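Local coordinates for protein transcriptional regulator containing CBS domains (Streptococcus pneumoniae, PDB 6UOF) that probably senses a small-molecule ligand, perhaps an adenine nucleotide, through its paired CBS domains and so helps to regulate transcription, at residues G16-R19 and E20-V24; L28-V31 and R32-S36; P40-N43 and Q44-V48; S63-I66 and D67-M70; V111-R114 and D115-K119. One frame throughout, in Å; residues are numbered along the deposited sequence. Where two conformers were deposited one is given.

Contact 1 (G16-R19 and E20-V24); sequences GFLR and ETDTV
The carboxylate of Asp22 reaches back to the strand end that precedes it: its OD2 accepts the backbone N-H of Arg19 over 2.8 Å (Arg19 N to Asp22 OD2), an almost straight bond at 167°. The donor comes from above the carboxylate plane. Chi1 of Asp22 (-72°) places CG beside its own backbone N, which turns OD2 back toward Arg19 N. The methyl CD2 of Leu18 packs against the same oxygen, 3.6 Å from Asp22 OD2. In the other direction Asp22 N donates to Arg19 O at 2.9 Å, closing a type I beta turn from Arg19 to Asp22. Here the turn leads from strand 18-19 of the CBS beta-alpha-beta unit to helix 24-34. Thr23 stands at the N-cap: its OG1 caps a backbone N in the first turn of the helix, and its own N bonds to Asp26 OD2. Two waters complete the grip on the acid. Water 1 donates to Asp22 OD2 at 2.7 Å and also to Phe17 O, while water 2 donates to Asp22 OD1 and accepts from Arg19 NH2 at 2.9 Å. Water 2 thus bridges the two side chains, whose charged atoms are not in direct contact and whose planes stand 77° apart. Farther out, the Phe17 ring presents its edge to the guanidinium, CE2 lying 3.9 Å above the plane and over its centre. Backbone bonds from Leu18 and Glu20 to Ile42 fix the strand against its parallel neighbour, and Asp22 has a further backbone bond with Ile66.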
loop_
_atom_site.group_PDB
_atom_site.type_symbol
_atom_site.label_atom_id
_atom_site.label_comp_id
_atom_site.label_asym_id
_atom_site.label_seq_id
_atom_site.Cartn_x
_atom_site.Cartn_y
_atom_site.Cartn_z
ATOM N N GLY A 16 -5.935 -5.219 2.216
ATOM C CA GLY A 16 -4.869 -6.232 2.113
ATOM C C GLY A 16 -3.510 -5.678 2.492
ATOM O O GLY A 16 -3.214 -4.504 2.231
ATOM N N PHE A 17 -2.684 -6.539 3.054
ATOM C CA PHE A 17 -1.292 -6.153 3.357
ATOM C C PHE A 17 -0.470 -7.430 3.385
ATOM O O PHE A 17 -1.018 -8.527 3.544
ATOM C CB PHE A 17 -1.167 -5.411 4.689
ATOM C CG PHE A 17 -1.441 -6.286 5.884
ATOM C CD1 PHE A 17 -2.738 -6.558 6.303
ATOM C CD2 PHE A 17 -0.389 -6.848 6.590
ATOM C CE1 PHE A 17 -2.969 -7.386 7.389
ATOM C CE2 PHE A 17 -0.622 -7.674 7.681
ATOM C CZ PHE A 17 -1.912 -7.941 8.074
ATOM N N LEU A 18 0.836 -7.260 3.213
ATOM C CA LEU A 18 1.769 -8.405 3.334
ATOM C C LEU A 18 2.806 -8.139 4.415
ATOM O O LEU A 18 3.026 -6.986 4.773
ATOM C CB LEU A 18 2.450 -8.650 1.991
ATOM C CG LEU A 18 1.554 -9.403 1.008
ATOM C CD1 LEU A 18 1.829 -9.020 -0.415
ATOM C CD2 LEU A 18 1.639 -10.904 1.202
ATOM N N ARG A 19 3.325 -9.225 4.962
ATOM C CA ARG A 19 4.439 -9.142 5.932
ATOM C C ARG A 19 5.733 -9.393 5.159
ATOM O O ARG A 19 5.708 -10.165 4.154
ATOM C CB ARG A 19 4.220 -10.132 7.072
ATOM C CG ARG A 19 2.989 -9.780 7.898
ATOM C CD ARG A 19 2.824 -10.631 9.149
ATOM N NE ARG A 19 1.814 -10.109 10.103
ATOM C CZ ARG A 19 0.551 -10.492 10.179
ATOM N NH1 ARG A 19 -0.261 -9.894 11.032
ATOM N NH2 ARG A 19 0.085 -11.447 9.392
ATOM N N GLU A 20 6.831 -8.794 5.604
ATOM C CA GLU A 20 8.074 -8.930 4.804
ATOM C C GLU A 20 8.539 -10.393 4.810
ATOM O O GLU A 20 9.300 -10.766 3.886
ATOM C CB GLU A 20 9.086 -7.880 5.243
ATOM C CG GLU A 20 9.707 -8.199 6.560
ATOM C CD GLU A 20 10.837 -7.297 7.025
ATOM O OE1 GLU A 20 11.172 -6.328 6.331
ATOM O OE2 GLU A 20 11.388 -7.594 8.076
ATOM N N THR A 21 8.084 -11.200 5.779
ATOM C CA THR A 21 8.408 -12.647 5.907
ATOM C C THR A 21 7.374 -13.529 5.191
ATOM O O THR A 21 7.571 -14.756 5.175
ATOM C CB THR A 21 8.594 -13.035 7.374
ATOM O OG1 THR A 21 7.472 -12.497 8.077
ATOM C CG2 THR A 21 9.886 -12.496 7.943
ATOM N N ASP A 22 6.302 -12.939 4.659
ATOM C CA ASP A 22 5.406 -13.700 3.755
ATOM C C ASP A 22 6.185 -14.007 2.464
ATOM O O ASP A 22 7.294 -13.459 2.269
ATOM C CB ASP A 22 4.119 -12.922 3.454
ATOM C CG ASP A 22 3.122 -12.821 4.612
ATOM O OD1 ASP A 22 3.081 -13.750 5.426
ATOM O OD2 ASP A 22 2.367 -11.821 4.656
ATOM N N THR A 23 5.617 -14.839 1.597
ATOM C CA THR A 23 6.289 -15.259 0.345
ATOM C C THR A 23 5.551 -14.712 -0.876
ATOM O O THR A 23 4.423 -14.194 -0.770
ATOM C CB THR A 23 6.368 -16.786 0.285
ATOM O OG1 THR A 23 5.020 -17.243 0.161
ATOM C CG2 THR A 23 7.065 -17.395 1.484
ATOM N N VAL A 24 6.202 -14.859 -2.022
ATOM C CA VAL A 24 5.580 -14.447 -3.310
ATOM C C VAL A 24 4.292 -15.260 -3.513
ATOM O O VAL A 24 3.295 -14.664 -3.966
ATOM C CB VAL A 24 6.593 -14.604 -4.456
ATOM C CG1 VAL A 24 5.926 -14.608 -5.827
ATOM C CG2 VAL A 24 7.657 -13.523 -4.371
HETATM O O HOH W 1 -0.255 -11.333 4.693
HETATM O O HOH W 2 1.106 -13.233 7.360
#

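Contact 2 (L28-V31 and R32-S36); sequences LDLV and RKNRS. With NA (sodium ion), chain C.
Asn34 packs back against Leu30, one helical turn earlier, at the C-terminal end of helix 24-34, the helix of a CBS beta-alpha-beta unit whose strands are 18-19 and 39-42. Its CB lies 3.4 Å from Leu30 O, the carbonyl that accepts the backbone N-H of Asn34 in the regular helical pattern. One atom out, CG meets the methyl CD1 of Leu30. The methyl lies over the terminal amide: OD1 is 3.6 Å from Leu30 CD1, and ND2 is nearly as close. The hydrogen bond of ND2 goes elsewhere, to Tyr15 O, tying the helix end to the chain ahead of strand 18-19. Leu30 can meet the amide because its CG stands opposite its backbone N (chi1 -168°), turning CD1 along the helix toward Asn34.

Arg35 is the first residue to leave helical backbone angles, with a phi of 63°, yet its N still donates to Val31 O at 2.7 Å, a last bond before the chain swings away. That swing brings Ser36 O over Val31, where it makes a C-H...O contact of 3.2 Å with Val31 CA and also touches CB and both methyls, a carbonyl seated on an aliphatic patch. A sodium ion sits at the same helix end, bound by Asn34 O, a group at the negative end of the helix dipole that would probably favour a cation, and by waters 3, 4 and 5. Ser36 OG joins in the second shell, lying 2.7 Å from water 4, which itself sits 2.3 Å from the sodium.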
loop_
_atom_site.group_PDB
_atom_site.type_symbol
_atom_site.label_atom_id
_atom_site.label_comp_id
_atom_site.label_asym_id
_atom_site.label_seq_id
_atom_site.Cartn_x
_atom_site.Cartn_y
_atom_site.Cartn_z
ATOM N N LEU A 28 0.614 -13.729 -4.433
ATOM C CA LEU A 28 -0.249 -14.157 -5.570
ATOM C C LEU A 28 -1.619 -14.609 -5.050
ATOM O O LEU A 28 -2.635 -14.300 -5.709
ATOM C CB LEU A 28 0.454 -15.254 -6.374
ATOM C CG LEU A 28 1.742 -14.819 -7.076
ATOM C CD1 LEU A 28 2.425 -15.999 -7.752
ATOM C CD2 LEU A 28 1.472 -13.711 -8.088
ATOM N N ASP A 29 -1.655 -15.297 -3.909
ATOM C CA ASP A 29 -2.944 -15.745 -3.325
ATOM C C ASP A 29 -3.766 -14.517 -2.914
ATOM O O ASP A 29 -5.008 -14.532 -3.112
ATOM C CB ASP A 29 -2.719 -16.665 -2.122
ATOM C CG ASP A 29 -2.079 -18.003 -2.451
ATOM O OD1 ASP A 29 -2.099 -18.396 -3.645
ATOM O OD2 ASP A 29 -1.570 -18.649 -1.509
ATOM N N LEU A 30 -3.120 -13.511 -2.312
ATOM C CA LEU A 30 -3.860 -12.304 -1.845
ATOM C C LEU A 30 -4.409 -11.541 -3.055
ATOM O O LEU A 30 -5.523 -10.993 -2.966
ATOM C CB LEU A 30 -2.941 -11.417 -1.003
ATOM C CG LEU A 30 -3.656 -10.305 -0.242
ATOM C CD1 LEU A 30 -4.656 -10.871 0.751
ATOM C CD2 LEU A 30 -2.665 -9.399 0.452
ATOM N N VAL A 31 -3.657 -11.532 -4.157
ATOM C CA VAL A 31 -4.142 -10.837 -5.379
ATOM C C VAL A 31 -5.474 -11.466 -5.809
ATOM O O VAL A 31 -6.418 -10.722 -6.130
ATOM C CB VAL A 31 -3.104 -10.916 -6.506
ATOM C CG1 VAL A 31 -3.686 -10.456 -7.837
ATOM C CG2 VAL A 31 -1.842 -10.138 -6.174
ATOM N N ARG A 32 -5.578 -12.788 -5.774
ATOM C CA ARG A 32 -6.843 -13.426 -6.241
ATOM C C ARG A 32 -7.963 -13.279 -5.209
ATOM O O ARG A 32 -9.119 -13.151 -5.616
ATOM C CB ARG A 32 -6.551 -14.871 -6.613
ATOM C CG ARG A 32 -5.509 -14.929 -7.720
ATOM C CD ARG A 32 -5.588 -16.152 -8.582
ATOM N NE ARG A 32 -6.851 -16.178 -9.296
ATOM C CZ ARG A 32 -7.251 -17.195 -10.034
ATOM N NH1 ARG A 32 -6.476 -18.261 -10.150
ATOM N NH2 ARG A 32 -8.424 -17.154 -10.640
ATOM N N LYS A 33 -7.641 -13.260 -3.926
ATOM C CA LYS A 33 -8.694 -13.123 -2.887
ATOM C C LYS A 33 -9.209 -11.684 -2.841
ATOM O O LYS A 33 -10.437 -11.515 -2.648
ATOM C CB LYS A 33 -8.152 -13.534 -1.517
ATOM C CG LYS A 33 -8.090 -15.035 -1.275
ATOM C CD LYS A 33 -7.681 -15.385 0.139
ATOM C CE LYS A 33 -7.949 -16.833 0.486
ATOM N NZ LYS A 33 -7.836 -17.075 1.944
ATOM N N ASN A 34 -8.337 -10.705 -3.083
ATOM C CA ASN A 34 -8.707 -9.278 -2.889
ATOM C C ASN A 34 -8.913 -8.528 -4.199
ATOM O O ASN A 34 -9.443 -7.406 -4.143
ATOM C CB ASN A 34 -7.655 -8.571 -2.035
ATOM C CG ASN A 34 -7.648 -9.037 -0.590
ATOM O OD1 ASN A 34 -8.061 -10.153 -0.267
ATOM N ND2 ASN A 34 -7.177 -8.171 0.295
ATOM N N ARG A 35 -8.491 -9.118 -5.314
ATOM C CA ARG A 35 -8.711 -8.472 -6.640
ATOM C C ARG A 35 -7.954 -7.144 -6.699
ATOM O O ARG A 35 -8.442 -6.229 -7.358
ATOM C CB ARG A 35 -10.192 -8.170 -6.905
ATOM C CG ARG A 35 -11.136 -9.343 -6.701
ATOM C CD ARG A 35 -10.818 -10.515 -7.610
ATOM N NE ARG A 35 -11.765 -11.592 -7.392
ATOM C CZ ARG A 35 -12.954 -11.674 -7.964
ATOM N NH1 ARG A 35 -13.351 -10.736 -8.806
ATOM N NH2 ARG A 35 -13.749 -12.690 -7.683
ATOM N N SER A 36 -6.794 -7.073 -6.052
ATOM C CA SER A 36 -5.882 -5.898 -6.037
ATOM C C SER A 36 -4.467 -6.452 -6.215
ATOM O O SER A 36 -4.268 -7.627 -5.861
ATOM C CB SER A 36 -5.986 -5.084 -4.771
ATOM O OG SER A 36 -7.255 -4.460 -4.638
HETATM NA NA NA C . -10.291 -5.740 -2.799
HETATM O O HOH W 3 -10.256 -4.735 -5.005
HETATM O O HOH W 4 -8.217 -4.851 -2.169
HETATM O O HOH W 5 -10.226 -6.588 -0.641
#

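Contact 3 (P40-N43 and Q44-V48); sequences PVIN and QHQVV
Asn43 N donates to Val47 O at 3.0 Å while Gln46 N donates to Asn43 O at 2.9 Å, so the chain makes a type I turn and then, at Gln46 with its positive phi (72°), the G1 beta bulge of a classic beta hairpin. This hairpin joins strands 39-42 and 48-52, with Ile42 and Val48 facing as an antiparallel non-hydrogen-bonded pair.

The side chain of Asn43 works as the inner brace. Its OD1 accepts from His45 N at 2.9 Å, an Asx turn, and from Val47 N at 3.1 Å; the two donors approach from opposite faces of the amide plane, which pins its rotation. Chi1 of 66° tucks the amide between the backbone N and the carbonyl carbon, inside the loop rather than beyond it. ND2 lies at the edge of the His45 imidazole, in the plane of that ring, with amide and ring 77° apart. Val47 runs alongside Asn43, its CB near OD1. Outside the hairpin, Ile42 and Val48 both rest on Leu107 of strand 107-112, in the second CBS domain. The Gln46 side chain, bent at chi2, crosses Ile42 obliquely, and its OE1, which accepts from water 6, comes within 3.5 Å of Ile42 CD1.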
loop_
_atom_site.group_PDB
_atom_site.type_symbol
_atom_site.label_atom_id
_atom_site.label_comp_id
_atom_site.label_asym_id
_atom_site.label_seq_id
_atom_site.Cartn_x
_atom_site.Cartn_y
_atom_site.Cartn_z
ATOM N N PRO A 40 0.921 -2.636 0.705
ATOM C CA PRO A 40 1.983 -2.240 1.630
ATOM C C PRO A 40 2.547 -3.492 2.301
ATOM O O PRO A 40 1.850 -4.472 2.505
ATOM C CB PRO A 40 1.260 -1.362 2.652
ATOM C CG PRO A 40 -0.169 -1.905 2.670
ATOM C CD PRO A 40 -0.427 -2.326 1.232
ATOM N N VAL A 41 3.819 -3.395 2.672
ATOM C CA VAL A 41 4.531 -4.491 3.384
ATOM C C VAL A 41 5.006 -3.985 4.743
ATOM O O VAL A 41 5.613 -2.912 4.799
ATOM C CB VAL A 41 5.728 -4.988 2.565
ATOM C CG1 VAL A 41 6.329 -6.195 3.246
ATOM C CG2 VAL A 41 5.335 -5.314 1.130
ATOM N N ILE A 42 4.730 -4.775 5.783
ATOM C CA ILE A 42 5.158 -4.385 7.155
ATOM C C ILE A 42 6.176 -5.371 7.722
ATOM O O ILE A 42 6.169 -6.548 7.377
ATOM C CB ILE A 42 3.952 -4.276 8.104
ATOM C CG1 ILE A 42 3.188 -5.598 8.236
ATOM C CG2 ILE A 42 3.070 -3.115 7.697
ATOM C CD1 ILE A 42 2.131 -5.618 9.330
ATOM N N ASN A 43 6.992 -4.858 8.631
ATOM C CA ASN A 43 7.904 -5.750 9.378
ATOM C C ASN A 43 7.214 -6.191 10.676
ATOM O O ASN A 43 6.022 -5.864 10.900
ATOM C CB ASN A 43 9.271 -5.098 9.604
ATOM C CG ASN A 43 9.229 -3.895 10.518
ATOM O OD1 ASN A 43 8.219 -3.639 11.171
ATOM N ND2 ASN A 43 10.333 -3.169 10.594
ATOM N N GLN A 44 7.954 -6.907 11.520
ATOM C CA GLN A 44 7.373 -7.472 12.771
ATOM C C GLN A 44 7.097 -6.371 13.814
ATOM O O GLN A 44 6.498 -6.702 14.858
ATOM C CB GLN A 44 8.282 -8.557 13.348
ATOM C CG GLN A 44 9.626 -8.040 13.843
ATOM C CD GLN A 44 10.512 -9.152 14.352
ATOM O OE1 GLN A 44 10.110 -10.029 15.123
ATOM N NE2 GLN A 44 11.776 -9.108 13.963
ATOM N N HIS A 45 7.490 -5.127 13.537
ATOM C CA HIS A 45 7.194 -3.938 14.382
ATOM C C HIS A 45 6.000 -3.171 13.787
ATOM O O HIS A 45 5.667 -2.099 14.298
ATOM C CB HIS A 45 8.428 -3.042 14.476
ATOM C CG HIS A 45 9.630 -3.779 14.943
ATOM N ND1 HIS A 45 9.813 -4.102 16.264
ATOM C CD2 HIS A 45 10.690 -4.279 14.264
ATOM C CE1 HIS A 45 10.945 -4.771 16.386
ATOM N NE2 HIS A 45 11.498 -4.892 15.177
ATOM N N GLN A 46 5.393 -3.725 12.737
ATOM C CA GLN A 46 4.203 -3.156 12.037
ATOM C C GLN A 46 4.582 -1.914 11.212
ATOM O O GLN A 46 3.677 -1.209 10.749
ATOM C CB GLN A 46 3.069 -2.793 13.006
ATOM C CG GLN A 46 2.875 -3.781 14.150
ATOM C CD GLN A 46 2.788 -5.219 13.708
ATOM O OE1 GLN A 46 2.046 -5.567 12.798
ATOM N NE2 GLN A 46 3.496 -6.087 14.417
ATOM N N VAL A 47 5.880 -1.654 11.050
ATOM C CA VAL A 47 6.358 -0.465 10.295
ATOM C C VAL A 47 6.332 -0.787 8.799
ATOM O O VAL A 47 6.694 -1.902 8.389
ATOM C CB VAL A 47 7.764 -0.041 10.776
ATOM C CG1 VAL A 47 8.397 1.009 9.873
ATOM C CG2 VAL A 47 7.717 0.467 12.203
ATOM N N VAL A 48 5.888 0.175 8.003
ATOM C CA VAL A 48 5.900 -0.016 6.526
ATOM C C VAL A 48 7.359 -0.006 6.059
ATOM O O VAL A 48 8.062 0.981 6.311
ATOM C CB VAL A 48 5.071 1.072 5.839
ATOM C CG1 VAL A 48 5.192 0.993 4.322
ATOM C CG2 VAL A 48 3.618 0.983 6.261
HETATM O O HOH W 6 3.593 -8.103 11.551
#

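Contact 4 (S63-I66 and D67-M70); sequences STTI and DKVM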
loop_
_atom_site.group_PDB
_atom_site.type_symbol
_atom_site.label_atom_id
_atom_site.label_comp_id
_atom_site.label_asym_id
_atom_site.label_seq_id
_atom_site.Cartn_x
_atom_site.Cartn_y
_atom_site.Cartn_z
ATOM N N SER A 63 8.579 -19.203 -3.605
ATOM C CA SER A 63 9.156 -19.444 -2.255
ATOM C C SER A 63 9.906 -18.213 -1.724
ATOM O O SER A 63 10.194 -18.177 -0.513
ATOM C CB SER A 63 10.075 -20.637 -2.278
ATOM O OG SER A 63 11.130 -20.434 -3.210
ATOM N N THR A 64 10.225 -17.244 -2.580
ATOM C CA THR A 64 11.018 -16.061 -2.145
ATOM C C THR A 64 10.234 -15.175 -1.182
ATOM O O THR A 64 9.009 -14.980 -1.392
ATOM C CB THR A 64 11.491 -15.233 -3.345
ATOM O OG1 THR A 64 12.301 -16.088 -4.153
ATOM C CG2 THR A 64 12.286 -14.010 -2.945
ATOM N N THR A 65 10.905 -14.653 -0.154
ATOM C CA THR A 65 10.217 -13.761 0.808
ATOM C C THR A 65 9.984 -12.381 0.186
ATOM O O THR A 65 10.780 -11.914 -0.656
ATOM C CB THR A 65 10.947 -13.655 2.155
ATOM O OG1 THR A 65 12.330 -13.371 1.949
ATOM C CG2 THR A 65 10.799 -14.910 2.986
ATOM N N ILE A 66 8.914 -11.738 0.644
ATOM C CA ILE A 66 8.522 -10.418 0.081
ATOM C C ILE A 66 9.622 -9.372 0.294
ATOM O O ILE A 66 9.781 -8.506 -0.593
ATOM C CB ILE A 66 7.172 -9.988 0.687
ATOM C CG1 ILE A 66 6.059 -10.960 0.278
ATOM C CG2 ILE A 66 6.842 -8.552 0.322
ATOM C CD1 ILE A 66 5.795 -11.051 -1.215
ATOM N N ASP A 67 10.371 -9.427 1.402
ATOM C CA ASP A 67 11.384 -8.370 1.621
ATOM C C ASP A 67 12.420 -8.362 0.491
ATOM O O ASP A 67 12.966 -7.289 0.233
ATOM C CB ASP A 67 12.108 -8.537 2.962
ATOM C CG ASP A 67 12.993 -9.764 3.062
ATOM O OD1 ASP A 67 12.530 -10.866 2.742
ATOM O OD2 ASP A 67 14.170 -9.590 3.436
ATOM N N LYS A 68 12.610 -9.488 -0.197
ATOM C CA LYS A 68 13.671 -9.583 -1.233
ATOM C C LYS A 68 13.127 -9.180 -2.613
ATOM O O LYS A 68 13.953 -9.110 -3.538
ATOM C CB LYS A 68 14.323 -10.974 -1.161
ATOM C CG LYS A 68 15.095 -11.202 0.142
ATOM C CD LYS A 68 15.916 -12.469 0.249
ATOM C CE LYS A 68 16.975 -12.551 -0.825
ATOM N NZ LYS A 68 17.909 -13.683 -0.598
ATOM N N VAL A 69 11.821 -8.900 -2.745
ATOM C CA VAL A 69 11.256 -8.516 -4.077
ATOM C C VAL A 69 10.559 -7.158 -4.012
ATOM O O VAL A 69 10.368 -6.528 -5.040
ATOM C CB VAL A 69 10.281 -9.575 -4.645
ATOM C CG1 VAL A 69 10.868 -10.975 -4.648
ATOM C CG2 VAL A 69 8.949 -9.580 -3.912
HETATM N N MSE A 70 10.198 -6.676 -2.821
HETATM C CA MSE A 70 9.411 -5.458 -2.700
HETATM C C MSE A 70 10.185 -4.218 -3.148
HETATM O O MSE A 70 11.419 -4.184 -3.103
HETATM C CB MSE A 70 8.945 -5.286 -1.249
HETATM C CG MSE A 70 10.053 -4.936 -0.307
HETATM SE SE MSE A 70 9.424 -5.015 1.548
HETATM C CE MSE A 70 11.142 -4.689 2.425
#
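Thr65 and Asp67 lie side by side and point the same way, joined by a short bond in which Thr65 OG1 donates to Asp67 OD1 at 2.6 Å. Both side chains adopt the same first torsion: OG1 of Thr65 (chi1 50°) and CG of Asp67 (chi1 67°) each sit between their own backbone N and carbonyl carbon, and this shared setting brings hydroxyl and carboxylate together. Lys68 takes a different course. Its CG stands beside the backbone N, and its stem passes the hydroxyl of Thr65, with CG 4.0 Å from Thr65 OG1, before the chain bends at chi3.

The backbone here forms a short 3-10 turn, Ile66 to Lys68, in the loop between helices 54-57 and 83-93. Lys68 N donates to Thr65 O, and Ile66 O then accepts twice: Val69 N reaches it from above the carbonyl plane at 3.0 Å, and Met70 N, four residues on from Ile66, meets it nearly head-on at 2.9 Å.

On the apolar side, Thr64 directs its methyl, opposite its backbone N, to Val69, CG2 to CG1 at 3.8 Å. Ile66 holds CG2 opposite its own N, where it lies 4.2 Å from CB of Met70 (a selenomethionine), the two side chains crossing at about a right angle. From there the long side chain of Met70 runs extended, and both Ile66 and Met70 rest on Val41 of strand 39-42, while Ile66 also touches Tyr27 of helix 24-34.

Contact 5 (V111-R114 and D115-K119); sequences VTRR and DVMEK
Asp115 OD1 is gripped by two cationic side chains: Arg114 NH2 at 2.8 Å and, more distantly, Lys119 NZ at 3.6 Å. The oxygen lies over one face of the Arg114 guanidinium, the two planes standing 79° apart, a placement that suggests a mainly electrostatic pairing. Arg114 bends at chi3 (92°) to come back over the helix, and its NE also makes a weak bond to Glu118 OE1, 3.0 Å long, completing a salt-bridge network.

The other carboxylate oxygen, OD2, looks to the helix start. Thr112 is the N-cap: its OG1 accepts from Asp115 N at 3.3 Å and donates weakly to Asp115 OD2. Water 7 bridges Thr112 N and Asp115 OD2, and Arg10 NE forms a salt bridge with the same oxygen. Thr112 and Asp115 fit the Thr-x-x-Asp pattern that in many CBS domains contacts the ribose and phosphate of adenine nucleotides; a comparable role here is only inferred.

In the fold, strand 107-112 runs straight into helix 113-118. Val111 packs on strand 97-101 and helix 5-8, Arg113 bonds to Phe95 O and Met90 O, and Val116 and Met117 lean on helix 83-93.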
loop_
_atom_site.group_PDB
_atom_site.type_symbol
_atom_site.label_atom_id
_atom_site.label_comp_id
_atom_site.label_asym_id
_atom_site.label_seq_id
_atom_site.Cartn_x
_atom_site.Cartn_y
_atom_site.Cartn_z
ATOM N N VAL A 111 -4.877 4.431 0.737
ATOM C CA VAL A 111 -5.834 5.230 -0.082
ATOM C C VAL A 111 -5.629 4.774 -1.529
ATOM O O VAL A 111 -4.470 4.576 -1.956
ATOM C CB VAL A 111 -5.684 6.752 0.059
ATOM C CG1 VAL A 111 -5.976 7.203 1.461
ATOM C CG2 VAL A 111 -4.346 7.274 -0.406
ATOM N N THR A 112 -6.733 4.565 -2.232
ATOM C CA THR A 112 -6.643 4.104 -3.638
ATOM C C THR A 112 -6.903 5.271 -4.588
ATOM O O THR A 112 -7.665 6.197 -4.248
ATOM C CB THR A 112 -7.621 2.968 -3.949
ATOM O OG1 THR A 112 -8.926 3.555 -3.948
ATOM C CG2 THR A 112 -7.519 1.798 -2.992
ATOM N N ARG A 113 -6.340 5.170 -5.786
ATOM C CA ARG A 113 -6.493 6.213 -6.826
ATOM C C ARG A 113 -7.976 6.401 -7.170
ATOM O O ARG A 113 -8.432 7.554 -7.241
ATOM C CB ARG A 113 -5.699 5.809 -8.072
ATOM C CG ARG A 113 -5.687 6.864 -9.160
ATOM C CD ARG A 113 -5.030 6.291 -10.410
ATOM N NE ARG A 113 -4.943 7.334 -11.418
ATOM C CZ ARG A 113 -3.888 8.123 -11.634
ATOM N NH1 ARG A 113 -2.778 7.998 -10.920
ATOM N NH2 ARG A 113 -3.953 9.063 -12.560
ATOM N N ARG A 114 -8.712 5.306 -7.362
ATOM C CA ARG A 114 -10.134 5.454 -7.766
ATOM C C ARG A 114 -10.906 6.233 -6.692
ATOM O O ARG A 114 -11.713 7.097 -7.047
ATOM C CB ARG A 114 -10.782 4.085 -7.983
ATOM C CG ARG A 114 -12.097 4.152 -8.742
ATOM C CD ARG A 114 -13.044 2.987 -8.518
ATOM N NE ARG A 114 -13.980 3.237 -7.420
ATOM C CZ ARG A 114 -13.790 2.908 -6.143
ATOM N NH1 ARG A 114 -12.683 2.295 -5.758
ATOM N NH2 ARG A 114 -14.723 3.190 -5.249
ATOM N N ASP A 115 -10.673 5.940 -5.413
ATOM C CA ASP A 115 -11.442 6.667 -4.375
ATOM C C ASP A 115 -11.050 8.144 -4.367
ATOM O O ASP A 115 -11.934 8.991 -4.219
ATOM C CB ASP A 115 -11.227 6.023 -3.010
ATOM C CG ASP A 115 -11.877 4.660 -2.866
ATOM O OD1 ASP A 115 -12.901 4.426 -3.544
ATOM O OD2 ASP A 115 -11.393 3.857 -2.042
ATOM N N VAL A 116 -9.767 8.441 -4.533
ATOM C CA VAL A 116 -9.304 9.853 -4.499
ATOM C C VAL A 116 -9.878 10.611 -5.693
ATOM O O VAL A 116 -10.373 11.724 -5.546
ATOM C CB VAL A 116 -7.768 9.909 -4.466
ATOM C CG1 VAL A 116 -7.248 11.306 -4.766
ATOM C CG2 VAL A 116 -7.218 9.395 -3.142
HETATM N N MSE A 117 -9.873 9.973 -6.863
HETATM C CA MSE A 117 -10.324 10.695 -8.043
HETATM C C MSE A 117 -11.843 10.875 -8.040
HETATM O O MSE A 117 -12.346 11.884 -8.530
HETATM C CB MSE A 117 -9.900 9.968 -9.321
HETATM C CG MSE A 117 -8.404 9.886 -9.537
HETATM SE SE MSE A 117 -7.393 11.543 -9.134
HETATM C CE MSE A 117 -5.685 10.870 -8.493
ATOM N N GLU A 118 -12.569 9.878 -7.524
ATOM C CA GLU A 118 -14.023 9.939 -7.519
ATOM C C GLU A 118 -14.487 10.957 -6.471
ATOM O O GLU A 118 -15.550 11.562 -6.691
ATOM C CB GLU A 118 -14.604 8.540 -7.310
ATOM C CG GLU A 118 -14.422 7.644 -8.527
ATOM C CD GLU A 118 -15.023 6.253 -8.426
ATOM O OE1 GLU A 118 -15.472 5.881 -7.327
ATOM O OE2 GLU A 118 -15.034 5.538 -9.457
ATOM N N LYS A 119 -13.717 11.145 -5.390
ATOM C CA LYS A 119 -14.063 12.124 -4.318
ATOM C C LYS A 119 -13.064 13.287 -4.336
ATOM O O LYS A 119 -13.519 14.448 -4.235
ATOM C CB LYS A 119 -14.092 11.461 -2.940
ATOM C CG LYS A 119 -15.194 10.429 -2.738
ATOM C CD LYS A 119 -14.902 9.060 -3.290
ATOM C CE LYS A 119 -16.024 8.082 -3.008
ATOM N NZ LYS A 119 -15.644 6.697 -3.381
HETATM O O HOH W 7 -9.136 4.635 -0.623
HETATM O O HOH W 8 -15.294 3.580 -2.808
#

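In the fold
Contacts 1 to 3 are parts of the first CBS domain, contact 4 lies in the connecting loop, and contact 5 belongs to the second CBS domain, some 24 Å from contact 1 between centres. Contacts 1 and 3 lie on neighbouring strands and share backbone bonds, such as Glu20 N to Ile42 O at 2.9 Å. Contact 4 closes against contact 1 through Val24 N to Thr64 O, also 2.9 Å, and against contact 3 where Val41 CG2 meets Ile66 CG2 at 3.7 Å. Contact 2 touches contact 1 where Gly16 CA packs on Asn34 ND2. It also holds the sodium, about 8 Å from the side chain of Thr112; nearest atoms of contacts 2 and 5 are about 6 Å apart.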